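Long-range contact in ribonuclease S-3 (Pyrus pyrifolia, PDB 1IQQ), which cleaves RNA as a pistil ribonuclease of the T2 family and takes part in gametophytic self-incompatibility, the rejection of self pollen: residues A[146-158]-A[179-193]. Residues are numbered along the deposited sequence; the frame is centred on the assembly and turned at random.
Sequences ADNKKPKLKCQKK and IDCPHPFEPISPHYC
Lys152 and Phe185 meet where segment 179-193 runs along strand 152-158 of the RNase T2 sheet, on the side away from its antiparallel neighbour, strand 161-171. Lys152 extends fully from chi1 174° onward, CG turned away from its own N, and this carries CE and NZ to the loop, crossing the Phe185 side chain at about a right angle. Its CE lies over one face of the Phe185 ring, 3.6 Å from the centroid, a CH-pi contact; NZ sits off-centre at 4.2 Å from that centroid, a cation-pi contact. The ammonium has a second partner, since Lys152 NZ donates to His183 O at 2.8 Å, the donor nearly in line with the carbonyl. His191 CB lies over the rim of the opposite face, and Lys154 CB meets the ring edge. A serine in place of Phe185 would probably deprive the Lys152 ammonium of its cation-pi partner and open a gap between Lys152 CE and His191 CB. Toward the start of the loop, Asp180 OD1 accepts from Lys150 N at 2.8 Å on its anti side, tilted from the carboxylate plane, while Cys181 N returns a bond to Lys150 O. At the other end, Cys155 N donates almost straight (176°) to His191 O. Cys193 SG packs on Leu153 CB at 3.7 Å, a water links Cys193 N to Leu153 O, and the Cys155 SG–Cys193 SG disulfide (2.1 Å, chi3 99°) locks the loop covalently.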
loop_
_atom_site.group_PDB
_atom_site.type_symbol
_atom_site.label_atom_id
_atom_site.label_comp_id
_atom_site.label_asym_id
_atom_site.label_seq_id
_atom_site.Cartn_x
_atom_site.Cartn_y
_atom_site.Cartn_z
ATOM N N ALA A 146 -0.828 -7.603 12.433
ATOM C CA ALA A 146 -0.915 -6.164 12.636
ATOM C C ALA A 146 -1.644 -5.732 13.897
ATOM O O ALA A 146 -2.508 -4.874 13.894
ATOM C CB ALA A 146 -1.531 -5.489 11.388
ATOM N N ASP A 147 -1.263 -6.413 14.987
ATOM C CA ASP A 147 -1.734 -5.976 16.302
ATOM C C ASP A 147 -3.250 -5.949 16.450
ATOM O O ASP A 147 -3.807 -5.106 17.152
ATOM C CB ASP A 147 -1.101 -4.573 16.557
ATOM C CG ASP A 147 -1.458 -3.954 17.952
ATOM O OD1 ASP A 147 -1.165 -4.667 18.958
ATOM O OD2 ASP A 147 -2.014 -2.818 18.056
ATOM N N ASN A 148 -3.932 -6.891 15.792
ATOM C CA ASN A 148 -5.366 -7.030 15.845
ATOM C C ASN A 148 -6.089 -5.926 15.117
ATOM O O ASN A 148 -7.302 -6.005 15.061
ATOM C CB ASN A 148 -5.863 -7.062 17.339
ATOM C CG ASN A 148 -7.331 -7.419 17.473
ATOM O OD1 ASN A 148 -8.193 -6.543 17.713
ATOM N ND2 ASN A 148 -7.646 -8.716 17.382
ATOM N N LYS A 149 -5.391 -4.946 14.473
ATOM C CA LYS A 149 -6.043 -3.794 13.859
ATOM C C LYS A 149 -6.602 -4.119 12.480
ATOM O O LYS A 149 -6.008 -4.926 11.757
ATOM C CB LYS A 149 -5.089 -2.582 13.826
ATOM C CG LYS A 149 -4.639 -2.149 15.271
ATOM C CD LYS A 149 -5.819 -1.963 16.211
ATOM C CE LYS A 149 -5.366 -1.445 17.609
ATOM N NZ LYS A 149 -5.086 -0.059 17.558
ATOM N N LYS A 150 -7.716 -3.469 12.191
ATOM C CA LYS A 150 -8.438 -3.776 10.931
ATOM C C LYS A 150 -7.896 -3.042 9.725
ATOM O O LYS A 150 -7.726 -1.834 9.746
ATOM C CB LYS A 150 -9.865 -3.434 11.116
ATOM C CG LYS A 150 -10.489 -4.157 12.293
ATOM C CD LYS A 150 -11.907 -3.538 12.511
ATOM C CE LYS A 150 -12.821 -4.465 13.409
ATOM N NZ LYS A 150 -12.215 -4.930 14.740
ATOM N N PRO A 151 -7.573 -3.820 8.713
ATOM C CA PRO A 151 -7.030 -3.208 7.490
ATOM C C PRO A 151 -8.152 -2.743 6.590
ATOM O O PRO A 151 -9.289 -3.094 6.810
ATOM C CB PRO A 151 -6.254 -4.354 6.841
ATOM C CG PRO A 151 -7.119 -5.588 7.206
ATOM C CD PRO A 151 -7.576 -5.291 8.676
ATOM N N LYS A 152 -7.779 -1.930 5.618
ATOM C CA LYS A 152 -8.710 -1.490 4.580
ATOM C C LYS A 152 -8.309 -2.262 3.322
ATOM O O LYS A 152 -7.111 -2.262 2.868
ATOM C CB LYS A 152 -8.620 0.025 4.359
ATOM C CG LYS A 152 -9.500 0.474 3.161
ATOM C CD LYS A 152 -9.650 2.013 3.158
ATOM C CE LYS A 152 -10.497 2.441 1.924
ATOM N NZ LYS A 152 -10.644 3.945 2.028
ATOM N N LEU A 153 -9.306 -2.930 2.704
ATOM C CA LEU A 153 -9.052 -3.744 1.513
ATOM C C LEU A 153 -9.711 -3.145 0.270
ATOM O O LEU A 153 -10.790 -2.555 0.344
ATOM C CB LEU A 153 -9.600 -5.144 1.722
ATOM C CG LEU A 153 -8.680 -6.200 2.334
ATOM C CD1 LEU A 153 -8.214 -5.730 3.698
ATOM C CD2 LEU A 153 -9.448 -7.504 2.476
ATOM N N LYS A 154 -9.059 -3.363 -0.870
ATOM C CA LYS A 154 -9.582 -2.925 -2.178
ATOM C C LYS A 154 -9.593 -4.142 -3.070
ATOM O O LYS A 154 -8.611 -4.895 -3.137
ATOM C CB LYS A 154 -8.651 -1.893 -2.829
ATOM C CG LYS A 154 -9.241 -1.435 -4.159
ATOM C CD LYS A 154 -8.333 -0.340 -4.801
ATOM C CE LYS A 154 -9.043 0.425 -5.889
ATOM N NZ LYS A 154 -8.207 1.657 -6.161
ATOM N N CYS A 155 -10.711 -4.333 -3.782
ATOM C CA CYS A 155 -10.855 -5.443 -4.734
ATOM C C CYS A 155 -11.286 -4.851 -6.109
ATOM O O CYS A 155 -11.553 -3.656 -6.204
ATOM C CB CYS A 155 -11.951 -6.394 -4.280
ATOM S SG CYS A 155 -11.428 -7.470 -2.905
ATOM N N GLN A 156 -11.312 -5.711 -7.135
ATOM C CA GLN A 156 -11.832 -5.244 -8.428
ATOM C C GLN A 156 -12.573 -6.391 -9.057
ATOM O O GLN A 156 -12.236 -7.570 -8.862
ATOM C CB GLN A 156 -10.697 -4.802 -9.372
ATOM C CG GLN A 156 -9.726 -5.891 -9.681
ATOM C CD GLN A 156 -8.472 -5.364 -10.397
ATOM O OE1 GLN A 156 -8.309 -4.183 -10.503
ATOM N NE2 GLN A 156 -7.589 -6.266 -10.823
ATOM N N LYS A 157 -13.612 -6.070 -9.850
ATOM C CA LYS A 157 -14.354 -7.131 -10.528
ATOM C C LYS A 157 -13.979 -7.173 -12.021
ATOM O O LYS A 157 -13.973 -6.153 -12.679
ATOM C CB LYS A 157 -15.862 -6.942 -10.422
ATOM C CG LYS A 157 -16.619 -8.156 -11.008
ATOM C CD LYS A 157 -18.081 -8.161 -10.583
ATOM C CE LYS A 157 -18.871 -9.124 -11.478
ATOM N NZ LYS A 157 -20.326 -8.949 -11.238
ATOM N N LYS A 158 -13.742 -8.375 -12.518
ATOM C CA LYS A 158 -13.356 -8.583 -13.915
ATOM C C LYS A 158 -14.279 -9.666 -14.380
ATOM O O LYS A 158 -14.039 -10.827 -14.066
ATOM C CB LYS A 158 -11.925 -9.142 -13.979
ATOM C CG LYS A 158 -10.829 -8.376 -13.198
ATOM C CD LYS A 158 -10.534 -7.012 -13.814
ATOM C CE LYS A 158 -10.344 -7.139 -15.343
ATOM N NZ LYS A 158 -9.755 -5.937 -16.031
ATOM N N ILE A 179 -3.524 1.232 14.079
ATOM C CA ILE A 179 -4.879 1.550 14.460
ATOM C C ILE A 179 -5.791 0.947 13.430
ATOM O O ILE A 179 -5.366 0.593 12.340
ATOM C CB ILE A 179 -5.189 3.043 14.523
ATOM C CG1 ILE A 179 -5.051 3.718 13.136
ATOM C CG2 ILE A 179 -4.292 3.706 15.576
ATOM C CD1 ILE A 179 -5.460 5.149 13.162
ATOM N N ASP A 180 -7.071 0.783 13.787
ATOM C CA ASP A 180 -8.016 0.295 12.776
ATOM C C ASP A 180 -8.132 1.377 11.678
ATOM O O ASP A 180 -8.173 2.592 11.938
ATOM C CB ASP A 180 -9.421 0.117 13.397
ATOM C CG ASP A 180 -9.522 -1.021 14.378
ATOM O OD1 ASP A 180 -8.808 -2.020 14.290
ATOM O OD2 ASP A 180 -10.441 -0.875 15.245
ATOM N N CYS A 181 -8.255 0.939 10.407
ATOM C CA CYS A 181 -8.426 1.872 9.317
ATOM C C CYS A 181 -9.884 2.370 9.316
ATOM O O CYS A 181 -10.814 1.569 9.357
ATOM C CB CYS A 181 -8.167 1.185 7.988
ATOM S SG CYS A 181 -6.419 0.807 7.626
ATOM N N PRO A 182 -10.071 3.696 9.297
ATOM C CA PRO A 182 -11.417 4.257 9.274
ATOM C C PRO A 182 -11.850 4.270 7.759
ATOM O O PRO A 182 -11.056 3.985 6.880
ATOM C CB PRO A 182 -11.211 5.643 9.924
ATOM C CG PRO A 182 -9.811 6.122 9.405
ATOM C CD PRO A 182 -9.005 4.735 9.445
ATOM N N HIS A 183 -13.078 4.526 7.468
ATOM C CA HIS A 183 -13.448 4.636 6.072
ATOM C C HIS A 183 -13.297 3.482 5.064
ATOM O O HIS A 183 -12.704 3.652 3.956
ATOM C CB HIS A 183 -12.813 5.883 5.485
ATOM C CG HIS A 183 -12.877 7.046 6.427
ATOM N ND1 HIS A 183 -13.999 7.282 7.199
ATOM C CD2 HIS A 183 -11.989 8.010 6.739
ATOM C CE1 HIS A 183 -13.798 8.351 7.945
ATOM N NE2 HIS A 183 -12.587 8.812 7.688
ATOM N N PRO A 184 -13.813 2.295 5.412
ATOM C CA PRO A 184 -13.736 1.173 4.470
ATOM C C PRO A 184 -14.695 1.516 3.320
ATOM O O PRO A 184 -15.606 2.372 3.473
ATOM C CB PRO A 184 -14.317 -0.017 5.251
ATOM C CG PRO A 184 -15.034 0.603 6.405
ATOM C CD PRO A 184 -14.222 1.807 6.747
ATOM N N PHE A 185 -14.431 0.895 2.175
ATOM C CA PHE A 185 -15.336 1.115 1.036
ATOM C C PHE A 185 -16.772 0.597 1.282
ATOM O O PHE A 185 -16.945 -0.383 2.007
ATOM C CB PHE A 185 -14.782 0.448 -0.199
ATOM C CG PHE A 185 -13.449 1.030 -0.665
ATOM C CD1 PHE A 185 -13.272 2.408 -0.826
ATOM C CD2 PHE A 185 -12.404 0.169 -0.924
ATOM C CE1 PHE A 185 -12.037 2.920 -1.250
ATOM C CE2 PHE A 185 -11.135 0.698 -1.360
ATOM C CZ PHE A 185 -10.987 2.052 -1.512
ATOM N N GLU A 186 -17.771 1.305 0.740
ATOM C CA GLU A 186 -19.191 0.892 0.873
ATOM C C GLU A 186 -19.446 -0.193 -0.165
ATOM O O GLU A 186 -18.847 -0.231 -1.260
ATOM C CB GLU A 186 -20.141 2.092 0.662
ATOM C CG GLU A 186 -19.874 3.208 1.672
ATOM C CD GLU A 186 -20.889 4.371 1.659
ATOM O OE1 GLU A 186 -21.923 4.314 0.925
ATOM O OE2 GLU A 186 -20.645 5.335 2.433
ATOM N N PRO A 187 -20.450 -1.049 0.114
ATOM C CA PRO A 187 -20.722 -2.149 -0.814
ATOM C C PRO A 187 -21.084 -1.832 -2.237
ATOM O O PRO A 187 -20.846 -2.646 -3.105
ATOM C CB PRO A 187 -21.824 -2.952 -0.078
ATOM C CG PRO A 187 -21.575 -2.650 1.348
ATOM C CD PRO A 187 -21.237 -1.194 1.376
ATOM N N ILE A 188 -21.665 -0.662 -2.488
ATOM C CA ILE A 188 -22.026 -0.324 -3.857
ATOM C C ILE A 188 -20.830 -0.048 -4.728
ATOM O O ILE A 188 -20.947 -0.087 -5.940
ATOM C CB ILE A 188 -23.002 0.940 -3.855
ATOM C CG1 ILE A 188 -23.665 1.205 -5.241
ATOM C CG2 ILE A 188 -22.249 2.177 -3.463
ATOM C CD1 ILE A 188 -24.354 -0.025 -5.889
ATOM N N SER A 189 -19.675 0.259 -4.111
ATOM C CA SER A 189 -18.511 0.618 -4.882
ATOM C C SER A 189 -17.864 -0.547 -5.633
ATOM O O SER A 189 -17.811 -1.685 -5.158
ATOM C CB SER A 189 -17.491 1.192 -3.965
ATOM O OG SER A 189 -16.293 1.407 -4.700
ATOM N N PRO A 190 -17.376 -0.281 -6.834
ATOM C CA PRO A 190 -16.733 -1.353 -7.561
ATOM C C PRO A 190 -15.345 -1.663 -6.912
ATOM O O PRO A 190 -14.716 -2.654 -7.324
ATOM C CB PRO A 190 -16.643 -0.775 -8.993
ATOM C CG PRO A 190 -16.609 0.655 -8.771
ATOM C CD PRO A 190 -17.648 0.888 -7.705
ATOM N N HIS A 191 -14.887 -0.890 -5.905
ATOM C CA HIS A 191 -13.629 -1.166 -5.202
ATOM C C HIS A 191 -13.844 -2.006 -3.945
ATOM O O HIS A 191 -12.921 -2.478 -3.298
ATOM C CB HIS A 191 -12.980 0.116 -4.797
ATOM C CG HIS A 191 -12.731 0.988 -5.977
ATOM N ND1 HIS A 191 -13.103 2.320 -6.035
ATOM C CD2 HIS A 191 -12.256 0.669 -7.197
ATOM C CE1 HIS A 191 -12.860 2.784 -7.252
ATOM N NE2 HIS A 191 -12.353 1.800 -7.979
ATOM N N TYR A 192 -15.116 -2.257 -3.617
ATOM C CA TYR A 192 -15.456 -3.004 -2.404
ATOM C C TYR A 192 -15.136 -4.463 -2.502
ATOM O O TYR A 192 -15.348 -5.122 -3.583
ATOM C CB TYR A 192 -16.978 -2.821 -2.138
ATOM C CG TYR A 192 -17.624 -3.793 -1.144
ATOM C CD1 TYR A 192 -17.612 -3.516 0.241
ATOM C CD2 TYR A 192 -18.310 -4.887 -1.603
ATOM C CE1 TYR A 192 -18.327 -4.374 1.128
ATOM C CE2 TYR A 192 -19.024 -5.736 -0.736
ATOM C CZ TYR A 192 -19.001 -5.449 0.615
ATOM O OH TYR A 192 -19.668 -6.317 1.441
ATOM N N CYS A 193 -14.655 -5.031 -1.406
ATOM C CA CYS A 193 -14.409 -6.472 -1.378
ATOM C C CYS A 193 -15.617 -7.190 -0.760
ATOM O O CYS A 193 -15.955 -6.940 0.362
ATOM C CB CYS A 193 -13.181 -6.817 -0.499
ATOM S SG CYS A 193 -11.585 -6.312 -1.216
HETATM O O HOH W 1 -9.303 -4.023 16.007
HETATM O O HOH W 2 -7.856 1.406 16.489
HETATM O O HOH W 3 -4.825 -1.089 10.207
HETATM O O HOH W 4 -12.351 -1.085 2.203
HETATM O O HOH W 5 -13.667 -3.385 0.597
HETATM O O HOH W 6 -14.400 -3.365 -9.958
#